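Local structure of diol-dehydratase (Roseburia inulinivorans, 5I2A) at residues A56-L61 with I210-D215; K42-E45 with M51-A54; A31-L36 with L276-S281. The protein is a B12-independent diol dehydratase of the glycyl radical enzyme family that probably removes water from 1,2-propanediol. All blocks are in the same frame, centred on the assembly; numbering follows the deposited sequence.

Contact 1: A56-L61 with I210-D215; sequences AFEHIL and ILISCD
Ile212 meets Glu58 through its CG2 methyl, which lies against the carboxylate, 3.7 Å from Glu58 OE2, and comes within 4.0 Å of Glu58 CB. The methyl thus touches the glutamate chain at CB and at its carboxylate; that chain runs extended with CG anti to the backbone N (chi1 168°). The backbone of Ile212 takes part as well: a water donates to Glu58 OE2 (2.7 Å) and to Ile212 O (2.8 Å), linking carboxylate and carbonyl, while Glu58 OE1 turns back to a salt bridge with Arg55 of its own helix. At Ser213 the partner is Phe57. The serine CB sits at the edge of the Phe57 ring, near the ring plane and 3.8 Å from Phe57 CD2, whereas its hydroxyl is bonded to Ser209 O one turn back. One face of the ring carries Leu61 CD1, 3.5 Å above the plane and offset toward the rim. An alanine in place of Phe57 would probably open a gap beside Ser213 CB and rob Leu61 CD1 of the surface it rests on. The arrangement is helix-on-helix packing, joining helix 49-63 to the long helix 200-233 in the helical periphery of the pyruvate formate lyase-like fold.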
ATOM      1  N   ALA A  56       8.898  -7.417  14.363  1.00 13.68           N
ATOM      2  CA  ALA A  56       8.861  -8.870  14.403  1.00 18.24           C
ATOM      3  C   ALA A  56      10.291  -9.444  14.275  1.00 14.72           C
ATOM      4  O   ALA A  56      10.654 -10.359  14.991  1.00 16.09           O
ATOM      5  CB  ALA A  56       7.946  -9.413  13.323  1.00 12.41           C
ATOM      6  N   PHE A  57      11.096  -8.870  13.384  1.00 15.81           N
ATOM      7  CA  PHE A  57      12.494  -9.276  13.210  1.00 16.50           C
ATOM      8  C   PHE A  57      13.219  -9.066  14.535  1.00 17.91           C
ATOM      9  O   PHE A  57      13.950  -9.928  14.998  1.00 15.82           O
ATOM     10  CB  PHE A  57      13.141  -8.472  12.079  1.00 11.05           C
ATOM     11  CG  PHE A  57      14.547  -8.902  11.698  1.00 13.57           C
ATOM     12  CD1 PHE A  57      14.837 -10.214  11.362  1.00 13.15           C
ATOM     13  CD2 PHE A  57      15.562  -7.954  11.601  1.00 12.76           C
ATOM     14  CE1 PHE A  57      16.120 -10.583  10.966  1.00 13.02           C
ATOM     15  CE2 PHE A  57      16.842  -8.310  11.195  1.00 13.49           C
ATOM     16  CZ  PHE A  57      17.118  -9.627  10.875  1.00 12.97           C
ATOM     17  N   GLU A  58      12.978  -7.919  15.157  1.00 16.04           N
ATOM     18  CA  GLU A  58      13.540  -7.642  16.468  1.00 17.29           C
ATOM     19  C   GLU A  58      13.109  -8.690  17.501  1.00 18.42           C
ATOM     20  O   GLU A  58      13.938  -9.218  18.231  1.00 17.08           O
ATOM     21  CB  GLU A  58      13.141  -6.246  16.923  1.00 17.78           C
ATOM     22  CG  GLU A  58      13.427  -5.923  18.387  1.00 22.58           C
ATOM     23  CD  GLU A  58      12.868  -4.555  18.760  1.00 22.58           C
ATOM     24  OE1 GLU A  58      11.638  -4.417  18.784  1.00 23.62           O
ATOM     25  OE2 GLU A  58      13.648  -3.618  18.986  1.00 27.62           O
ATOM     26  N   HIS A  59      11.820  -9.004  17.536  1.00 16.25           N
ATOM     27  CA  HIS A  59      11.301  -9.932  18.528  1.00 16.28           C
ATOM     28  C   HIS A  59      11.833 -11.342  18.293  1.00 21.77           C
ATOM     29  O   HIS A  59      12.113 -12.068  19.243  1.00 18.17           O
ATOM     30  CB  HIS A  59       9.782  -9.944  18.510  1.00 17.96           C
ATOM     31  CG  HIS A  59       9.168 -10.619  19.695  1.00 18.61           C
ATOM     32  ND1 HIS A  59       9.344 -10.165  20.983  1.00 21.47           N
ATOM     33  CD2 HIS A  59       8.352 -11.694  19.782  1.00 16.43           C
ATOM     34  CE1 HIS A  59       8.675 -10.942  21.815  1.00 19.13           C
ATOM     35  NE2 HIS A  59       8.061 -11.873  21.110  1.00 18.89           N
ATOM     36  N   ILE A  60      11.957 -11.728  17.028  1.00 15.96           N
ATOM     37  CA  ILE A  60      12.500 -13.029  16.685  1.00 13.67           C
ATOM     38  C   ILE A  60      13.970 -13.118  17.124  1.00 18.61           C
ATOM     39  O   ILE A  60      14.356 -14.073  17.770  1.00 18.37           O
ATOM     40  CB  ILE A  60      12.373 -13.325  15.169  1.00 12.14           C
ATOM     41  CG1 ILE A  60      10.913 -13.497  14.771  1.00 13.03           C
ATOM     42  CG2 ILE A  60      13.147 -14.576  14.800  1.00 14.77           C
ATOM     43  CD1 ILE A  60      10.641 -13.228  13.317  1.00 16.94           C
ATOM     44  N   LEU A  61      14.782 -12.115  16.811  1.00 15.88           N
ATOM     45  CA  LEU A  61      16.201 -12.224  17.101  1.00 17.31           C
ATOM     46  C   LEU A  61      16.480 -12.122  18.608  1.00 21.12           C
ATOM     47  O   LEU A  61      17.466 -12.663  19.089  1.00 17.94           O
ATOM     48  CB  LEU A  61      17.002 -11.167  16.334  1.00 15.48           C
ATOM     49  CG  LEU A  61      17.069 -11.333  14.808  1.00 15.73           C
ATOM     50  CD1 LEU A  61      18.032 -10.325  14.202  1.00 14.19           C
ATOM     51  CD2 LEU A  61      17.451 -12.749  14.395  1.00 13.83           C
ATOM     52  N   ILE A 210      14.730   0.396   9.729  1.00 12.90           N
ATOM     53  CA  ILE A 210      16.096  -0.067   9.533  1.00 14.05           C
ATOM     54  C   ILE A 210      16.885  -0.010  10.845  1.00 15.78           C
ATOM     55  O   ILE A 210      17.584  -0.960  11.192  1.00 14.75           O
ATOM     56  CB  ILE A 210      16.823   0.744   8.460  1.00 13.86           C
ATOM     57  CG1 ILE A 210      16.184   0.499   7.087  1.00 14.05           C
ATOM     58  CG2 ILE A 210      18.319   0.391   8.446  1.00 12.86           C
ATOM     59  CD1 ILE A 210      16.793   1.355   5.931  1.00 10.78           C
ATOM     60  N   LEU A 211      16.759   1.097  11.579  1.00 18.90           N
ATOM     61  CA  LEU A 211      17.478   1.251  12.845  1.00 15.71           C
ATOM     62  C   LEU A 211      17.140   0.098  13.794  1.00 15.62           C
ATOM     63  O   LEU A 211      18.019  -0.543  14.365  1.00 17.52           O
ATOM     64  CB  LEU A 211      17.148   2.604  13.501  1.00 14.56           C
ATOM     65  CG  LEU A 211      17.643   3.858  12.772  1.00 16.31           C
ATOM     66  CD1 LEU A 211      17.315   5.117  13.568  1.00 15.56           C
ATOM     67  CD2 LEU A 211      19.138   3.768  12.482  1.00 14.00           C
ATOM     68  N   ILE A 212      15.853  -0.173  13.929  1.00 14.36           N
ATOM     69  CA  ILE A 212      15.385  -1.254  14.768  1.00 14.82           C
ATOM     70  C   ILE A 212      15.956  -2.602  14.300  1.00 19.46           C
ATOM     71  O   ILE A 212      16.420  -3.401  15.115  1.00 16.13           O
ATOM     72  CB  ILE A 212      13.851  -1.286  14.798  1.00 15.31           C
ATOM     73  CG1 ILE A 212      13.340  -0.041  15.534  1.00 17.29           C
ATOM     74  CG2 ILE A 212      13.345  -2.556  15.481  1.00 16.71           C
ATOM     75  CD1 ILE A 212      11.873   0.247  15.343  1.00 15.34           C
ATOM     76  N   SER A 213      15.962  -2.829  12.991  1.00 14.98           N
ATOM     77  CA  SER A 213      16.464  -4.090  12.452  1.00 14.21           C
ATOM     78  C   SER A 213      17.978  -4.229  12.669  1.00 15.08           C
ATOM     79  O   SER A 213      18.467  -5.311  12.961  1.00 14.28           O
ATOM     80  CB  SER A 213      16.129  -4.214  10.955  1.00 11.86           C
ATOM     81  OG  SER A 213      14.731  -4.114  10.737  1.00 15.70           O
ATOM     82  N   CYS A 214      18.719  -3.139  12.513  1.00 15.53           N
ATOM     83  CA  CYS A 214      20.150  -3.201  12.755  1.00 15.46           C
ATOM     84  C   CYS A 214      20.442  -3.503  14.230  1.00 17.14           C
ATOM     85  O   CYS A 214      21.277  -4.357  14.542  1.00 18.88           O
ATOM     86  CB  CYS A 214      20.824  -1.904  12.331  1.00 13.43           C
ATOM     87  SG  CYS A 214      20.961  -1.718  10.551  1.00 17.05           S
ATOM     88  N   ASP A 215      19.732  -2.836  15.135  1.00 18.03           N
ATOM     89  CA  ASP A 215      19.932  -3.082  16.561  1.00 14.53           C
ATOM     90  C   ASP A 215      19.519  -4.504  16.967  1.00 19.56           C
ATOM     91  O   ASP A 215      20.120  -5.086  17.865  1.00 20.73           O
ATOM     92  CB  ASP A 215      19.189  -2.041  17.398  1.00 16.15           C
ATOM     93  CG  ASP A 215      19.899  -0.692  17.395  1.00 23.19           C
ATOM     94  OD1 ASP A 215      21.142  -0.680  17.276  1.00 24.77           O
ATOM     95  OD2 ASP A 215      19.224   0.353  17.500  1.00 24.24           O
TER
HETATM   96  O   HOH W   1      16.051  -3.661  17.865  1.00 21.15           O

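Contact 2: K42-E45 with M51-A54; sequences KATE and MRKA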
ATOM      1  N   LYS A  42       0.727  -9.674  16.731  1.00 17.93           N
ATOM      2  CA  LYS A  42      -0.407  -9.424  17.619  1.00 18.14           C
ATOM      3  C   LYS A  42      -0.193  -8.153  18.437  1.00 21.79           C
ATOM      4  O   LYS A  42      -1.145  -7.465  18.749  1.00 24.37           O
ATOM      5  CB  LYS A  42      -0.652 -10.612  18.554  1.00 18.00           C
ATOM      6  CG  LYS A  42      -1.251 -11.844  17.878  1.00 20.04           C
ATOM      7  CD  LYS A  42      -1.398 -13.007  18.884  1.00 21.60           C
ATOM      8  CE  LYS A  42      -2.117 -14.192  18.258  1.00 21.53           C
ATOM      9  NZ  LYS A  42      -2.061 -15.427  19.096  1.00 24.43           N
ATOM     10  N   ALA A  43       1.053  -7.838  18.779  1.00 16.51           N
ATOM     11  CA  ALA A  43       1.338  -6.640  19.567  1.00 18.54           C
ATOM     12  C   ALA A  43       1.450  -5.351  18.748  1.00 17.52           C
ATOM     13  O   ALA A  43       1.494  -4.267  19.314  1.00 23.25           O
ATOM     14  CB  ALA A  43       2.621  -6.835  20.375  1.00 21.26           C
ATOM     15  N   THR A  44       1.509  -5.454  17.430  1.00 18.52           N
ATOM     16  CA  THR A  44       1.732  -4.258  16.628  1.00 17.59           C
ATOM     17  C   THR A  44       0.601  -3.946  15.644  1.00 15.35           C
ATOM     18  O   THR A  44       0.788  -3.142  14.743  1.00 16.78           O
ATOM     19  CB  THR A  44       3.042  -4.370  15.816  1.00 16.22           C
ATOM     20  OG1 THR A  44       2.955  -5.492  14.939  1.00 16.32           O
ATOM     21  CG2 THR A  44       4.256  -4.510  16.739  1.00 18.84           C
ATOM     22  N   GLU A  45      -0.544  -4.604  15.795  1.00 15.98           N
ATOM     23  CA  GLU A  45      -1.689  -4.366  14.916  1.00 19.37           C
ATOM     24  C   GLU A  45      -2.010  -2.885  14.897  1.00 20.82           C
ATOM     25  O   GLU A  45      -2.008  -2.233  15.937  1.00 21.80           O
ATOM     26  CB  GLU A  45      -2.911  -5.180  15.365  1.00 21.59           C
ATOM     27  CG  GLU A  45      -2.755  -6.667  15.070  1.00 23.23           C
ATOM     28  CD  GLU A  45      -3.890  -7.523  15.592  1.00 31.99           C
ATOM     29  OE1 GLU A  45      -4.789  -7.005  16.289  1.00 36.29           O
ATOM     30  OE2 GLU A  45      -3.890  -8.725  15.282  1.00 29.59           O
ATOM     31  N   MET A  51       7.028  -1.243   9.772  1.00 19.24           N
ATOM     32  CA  MET A  51       7.383  -1.135  11.185  1.00 16.41           C
ATOM     33  C   MET A  51       7.054  -2.450  11.888  1.00 14.85           C
ATOM     34  O   MET A  51       7.815  -2.926  12.734  1.00 15.75           O
ATOM     35  CB  MET A  51       6.654   0.034  11.859  1.00 16.73           C
ATOM     36  CG  MET A  51       6.938   0.158  13.360  1.00 20.04           C
ATOM     37  SD  MET A  51       8.696   0.301  13.768  1.00 23.71           S
ATOM     38  CE  MET A  51       9.131   1.819  12.908  1.00 15.06           C
ATOM     39  N   ARG A  52       5.938  -3.056  11.513  1.00 13.12           N
ATOM     40  CA  ARG A  52       5.583  -4.345  12.088  1.00 15.61           C
ATOM     41  C   ARG A  52       6.625  -5.413  11.729  1.00 18.33           C
ATOM     42  O   ARG A  52       6.939  -6.258  12.569  1.00 18.75           O
ATOM     43  CB  ARG A  52       4.192  -4.780  11.635  1.00 14.24           C
ATOM     44  CG  ARG A  52       3.082  -3.786  12.046  1.00 16.73           C
ATOM     45  CD  ARG A  52       1.707  -4.303  11.660  1.00 16.43           C
ATOM     46  NE  ARG A  52       1.264  -5.403  12.508  1.00 16.58           N
ATOM     47  CZ  ARG A  52       0.260  -6.221  12.203  1.00 17.97           C
ATOM     48  NH1 ARG A  52      -0.391  -6.080  11.058  1.00 16.61           N
ATOM     49  NH2 ARG A  52      -0.090  -7.188  13.037  1.00 17.50           N
ATOM     50  N   LYS A  53       7.165  -5.364  10.506  1.00 14.21           N
ATOM     51  CA  LYS A  53       8.191  -6.340  10.085  1.00 16.33           C
ATOM     52  C   LYS A  53       9.479  -6.155  10.896  1.00 13.86           C
ATOM     53  O   LYS A  53      10.113  -7.127  11.298  1.00 17.14           O
ATOM     54  CB  LYS A  53       8.525  -6.214   8.586  1.00 15.94           C
ATOM     55  CG  LYS A  53       7.375  -6.432   7.617  1.00 17.14           C
ATOM     56  CD  LYS A  53       6.947  -7.862   7.550  1.00 16.91           C
ATOM     57  CE  LYS A  53       8.041  -8.712   6.913  1.00 16.19           C
ATOM     58  NZ  LYS A  53       7.717 -10.134   7.066  1.00 18.08           N
ATOM     59  N   ALA A  54       9.859  -4.896  11.112  1.00 13.27           N
ATOM     60  CA  ALA A  54      11.054  -4.564  11.887  1.00 15.56           C
ATOM     61  C   ALA A  54      10.910  -5.058  13.314  1.00 16.75           C
ATOM     62  O   ALA A  54      11.825  -5.684  13.851  1.00 16.20           O
ATOM     63  CB  ALA A  54      11.318  -3.068  11.872  1.00 15.13           C
TER
HETATM   64  O   HOH W   2       5.271  -7.061  14.625  1.00 16.99           O
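The guanidinium of Arg52 is bordered on one face and at one edge by consecutive residues. Over the face lies Glu45 CA, 3.6 Å above the plane of the Arg52 guanidinium and displaced toward its rim; at the edge, in plane, is Thr44 OG1. Arg52 NE donates to Thr44 OG1 over 3.0 Å in a nearly straight bond (166°). A bend at chi3 (73°) swings NE back to the hydroxyl, and the aliphatic part of the arginine lies close to the threonine, Arg52 CG being 3.8 Å from Thr44 CB. Glu45 approaches with its methylene, CG lying 3.4 Å from Arg52 NH2, while its carboxylate plane stands 84° from the guanidinium and the charged atoms do not touch. The motif is a short helix-loop-helix connection: the chain turns between helix 32-43 and helix 49-63, and Arg52 reaches back across the turn. Arg52 NH2 also donates to Phe41 O, where the partial negative charge of a helix's carbonyl end would probably favour a guanidinium. Glu45 OE2 is bonded to Tyr127 OH, and Glu45 packs on Lys129 of the second subunit. Backbone and side chain are further joined by a water 2.8 Å from Thr44 OG1, which donates to Arg52 O, also at 2.8 Å.

Contact 3: A31-L36 with L276-S281; sequences AARAEL and LQIESS
Arg33 reaches from helix 32-43 to the carbonyls that end helix 262-279, an arginine-to-helix-C-terminus interaction buried within the pyruvate formate lyase-like fold. Its main bond runs from Arg33 NE to Ile278 O, 2.8 Å long. The donor lies in the carbonyl plane, with a C=O...donor angle of 151°, but the oxygen is somewhat tilted from the guanidinium plane. Arg33 NH2 adds two weak bonds, one to the same Ile278 O at 3.1 Å and one to Glu279 O at 3.4 Å. Ile278 O is therefore gripped by two N-H groups of one guanidinium, and both carbonyls meet its edge. The positive charge at the carbonyl end of a helix would probably be stabilised by the partial negative charge gathered there.

The arginine spans the distance with its chain extended as far as NE. With chi1 at -170°, CG stands opposite the backbone N, and the side chain crosses the interval between backbones whose nearest CA atoms, those of Arg33 and Ile278, are 8.3 Å apart. The Ile278 side chain contributes little beyond its CG2, 4.4 Å from Arg33 NE.

In the next shell, Glu90 OE1 forms a salt bridge with Arg33 NH2, giving the buried charge a counterion, and Gln86 OE1 accepts from the backbone N of Arg33. On the other side, the Glu279 carboxylate accepts from the backbone N atoms of Phe526 and Glu527, tying helix 262-279 to helix 525-529. The accepting carbonyls are presented where the helix gives out: Ser280 is the first residue to leave helical geometry, yet its backbone N still bonds to Leu276 O, at 3.2 Å.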
ATOM      1  N   ALA A  31       9.291 -24.728  15.571  1.00 17.17           N
ATOM      2  CA  ALA A  31       8.125 -23.852  15.635  1.00 17.93           C
ATOM      3  C   ALA A  31       8.406 -22.475  16.223  1.00 19.37           C
ATOM      4  O   ALA A  31       7.542 -21.609  16.173  1.00 18.38           O
ATOM      5  CB  ALA A  31       7.022 -24.528  16.439  1.00 20.81           C
ATOM      6  N   ALA A  32       9.596 -22.273  16.784  1.00 15.72           N
ATOM      7  CA  ALA A  32       9.864 -21.046  17.528  1.00 16.98           C
ATOM      8  C   ALA A  32       9.675 -19.757  16.694  1.00 16.79           C
ATOM      9  O   ALA A  32       9.106 -18.797  17.191  1.00 18.16           O
ATOM     10  CB  ALA A  32      11.258 -21.081  18.109  1.00 16.08           C
ATOM     11  N   ARG A  33      10.160 -19.725  15.456  1.00 14.95           N
ATOM     12  CA  ARG A  33      10.020 -18.507  14.644  1.00 15.11           C
ATOM     13  C   ARG A  33       8.551 -18.147  14.439  1.00 13.98           C
ATOM     14  O   ARG A  33       8.167 -16.987  14.558  1.00 14.85           O
ATOM     15  CB  ARG A  33      10.698 -18.646  13.273  1.00 12.34           C
ATOM     16  CG  ARG A  33      10.780 -17.312  12.510  1.00 12.83           C
ATOM     17  CD  ARG A  33      11.398 -17.448  11.108  1.00 13.23           C
ATOM     18  NE  ARG A  33      11.373 -16.164  10.407  1.00 13.84           N
ATOM     19  CZ  ARG A  33      10.283 -15.638   9.849  1.00 14.08           C
ATOM     20  NH1 ARG A  33       9.132 -16.295   9.879  1.00 11.43           N
ATOM     21  NH2 ARG A  33      10.352 -14.462   9.230  1.00 12.04           N
ATOM     22  N   ALA A  34       7.746 -19.150  14.118  1.00 14.86           N
ATOM     23  CA  ALA A  34       6.337 -18.922  13.834  1.00 16.91           C
ATOM     24  C   ALA A  34       5.646 -18.372  15.073  1.00 18.05           C
ATOM     25  O   ALA A  34       4.828 -17.466  14.984  1.00 17.25           O
ATOM     26  CB  ALA A  34       5.673 -20.200  13.363  1.00 13.38           C
ATOM     27  N   GLU A  35       5.999 -18.908  16.238  1.00 18.41           N
ATOM     28  CA  GLU A  35       5.444 -18.395  17.485  1.00 19.62           C
ATOM     29  C   GLU A  35       5.856 -16.944  17.727  1.00 16.84           C
ATOM     30  O   GLU A  35       5.045 -16.120  18.132  1.00 20.41           O
ATOM     31  CB  GLU A  35       5.879 -19.263  18.669  1.00 18.93           C
ATOM     32  CG  GLU A  35       5.208 -20.623  18.654  1.00 18.86           C
ATOM     33  CD  GLU A  35       5.565 -21.480  19.854  1.00 24.11           C
ATOM     34  OE1 GLU A  35       6.643 -21.286  20.437  1.00 21.49           O
ATOM     35  OE2 GLU A  35       4.746 -22.342  20.212  1.00 24.67           O
ATOM     36  N   LEU A  36       7.118 -16.631  17.476  1.00 12.69           N
ATOM     37  CA  LEU A  36       7.613 -15.299  17.764  1.00 14.91           C
ATOM     38  C   LEU A  36       7.099 -14.236  16.782  1.00 15.90           C
ATOM     39  O   LEU A  36       6.813 -13.115  17.192  1.00 17.21           O
ATOM     40  CB  LEU A  36       9.140 -15.298  17.796  1.00 15.75           C
ATOM     41  CG  LEU A  36       9.740 -16.081  18.978  1.00 17.07           C
ATOM     42  CD1 LEU A  36      11.236 -16.291  18.779  1.00 15.36           C
ATOM     43  CD2 LEU A  36       9.457 -15.379  20.310  1.00 17.10           C
ATOM     44  N   LEU A 276      19.713 -12.749   7.412  1.00 13.87           N
ATOM     45  CA  LEU A 276      18.954 -12.478   6.196  1.00 15.01           C
ATOM     46  C   LEU A 276      17.935 -13.588   5.970  1.00 12.65           C
ATOM     47  O   LEU A 276      16.836 -13.332   5.498  1.00 11.20           O
ATOM     48  CB  LEU A 276      19.874 -12.342   4.978  1.00 10.44           C
ATOM     49  CG  LEU A 276      20.653 -11.026   4.869  1.00 13.10           C
ATOM     50  CD1 LEU A 276      21.685 -11.127   3.769  1.00 12.69           C
ATOM     51  CD2 LEU A 276      19.714  -9.833   4.620  1.00 12.73           C
ATOM     52  N   GLN A 277      18.302 -14.814   6.342  1.00 13.34           N
ATOM     53  CA  GLN A 277      17.457 -15.981   6.093  1.00 13.17           C
ATOM     54  C   GLN A 277      16.560 -16.325   7.287  1.00 14.98           C
ATOM     55  O   GLN A 277      15.750 -17.251   7.231  1.00 14.20           O
ATOM     56  CB  GLN A 277      18.337 -17.168   5.679  1.00 11.33           C
ATOM     57  CG  GLN A 277      19.050 -16.834   4.352  1.00 10.25           C
ATOM     58  CD  GLN A 277      19.940 -17.920   3.841  1.00 13.68           C
ATOM     59  OE1 GLN A 277      19.483 -18.844   3.180  1.00 15.26           O
ATOM     60  NE2 GLN A 277      21.236 -17.803   4.119  1.00 13.87           N
ATOM     61  N   ILE A 278      16.703 -15.549   8.350  1.00 14.45           N
ATOM     62  CA  ILE A 278      15.718 -15.501   9.416  1.00 13.29           C
ATOM     63  C   ILE A 278      14.662 -14.433   9.073  1.00 11.47           C
ATOM     64  O   ILE A 278      13.475 -14.662   9.233  1.00 13.22           O
ATOM     65  CB  ILE A 278      16.383 -15.189  10.777  1.00 13.19           C
ATOM     66  CG1 ILE A 278      17.255 -16.368  11.230  1.00 15.59           C
ATOM     67  CG2 ILE A 278      15.344 -14.855  11.845  1.00 13.29           C
ATOM     68  CD1 ILE A 278      18.027 -16.078  12.520  1.00 16.66           C
ATOM     69  N   GLU A 279      15.114 -13.281   8.584  1.00 11.51           N
ATOM     70  CA  GLU A 279      14.212 -12.194   8.211  1.00 12.78           C
ATOM     71  C   GLU A 279      13.219 -12.656   7.157  1.00 13.22           C
ATOM     72  O   GLU A 279      12.041 -12.355   7.244  1.00 13.41           O
ATOM     73  CB  GLU A 279      14.977 -10.963   7.684  1.00 12.49           C
ATOM     74  CG  GLU A 279      14.030  -9.774   7.449  1.00 15.09           C
ATOM     75  CD  GLU A 279      14.693  -8.548   6.826  1.00 15.94           C
ATOM     76  OE1 GLU A 279      15.643  -8.708   6.025  1.00 14.34           O
ATOM     77  OE2 GLU A 279      14.251  -7.424   7.164  1.00 14.30           O
ATOM     78  N   SER A 280      13.714 -13.404   6.173  1.00 13.62           N
ATOM     79  CA  SER A 280      12.879 -13.959   5.118  1.00 13.75           C
ATOM     80  C   SER A 280      13.364 -15.346   4.708  1.00 13.43           C
ATOM     81  O   SER A 280      14.547 -15.641   4.814  1.00 13.32           O
ATOM     82  CB  SER A 280      12.872 -13.031   3.897  1.00 12.45           C
ATOM     83  OG  SER A 280      12.221 -13.648   2.813  1.00 11.99           O
ATOM     84  N   SER A 281      12.456 -16.178   4.217  1.00 13.07           N
ATOM     85  CA  SER A 281      12.808 -17.519   3.732  1.00 11.57           C
ATOM     86  C   SER A 281      13.264 -17.552   2.272  1.00 10.52           C
ATOM     87  O   SER A 281      13.473 -18.629   1.720  1.00 14.92           O
ATOM     88  CB  SER A 281      11.619 -18.474   3.899  1.00 13.24           C
ATOM     89  OG  SER A 281      10.443 -17.900   3.366  1.00 13.57           O
TER

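Helix 49-63 ties the three contacts together. It supplies one segment each to contacts 1 and 2, whose centres are 11 Å apart and which touch where Ile212 CD1 packs on Met51 SD at 3.5 Å. Contact 3 does not use this helix but abuts it: Phe57 CE1 lies 3.5 Å from Glu279 CB, and Ile60 CG2 is 3.7 Å from Ile278 CG2. Contacts 2 and 3 share helix 32-43 without touching, their nearest atoms being about 5 Å apart. Along the chain, contacts 1 and 2 both fall inside the loop closed by contact 3, which lies deepest, its centre about 20 Å from that of the chain, against about 27 Å and 30 Å for contacts 1 and 2.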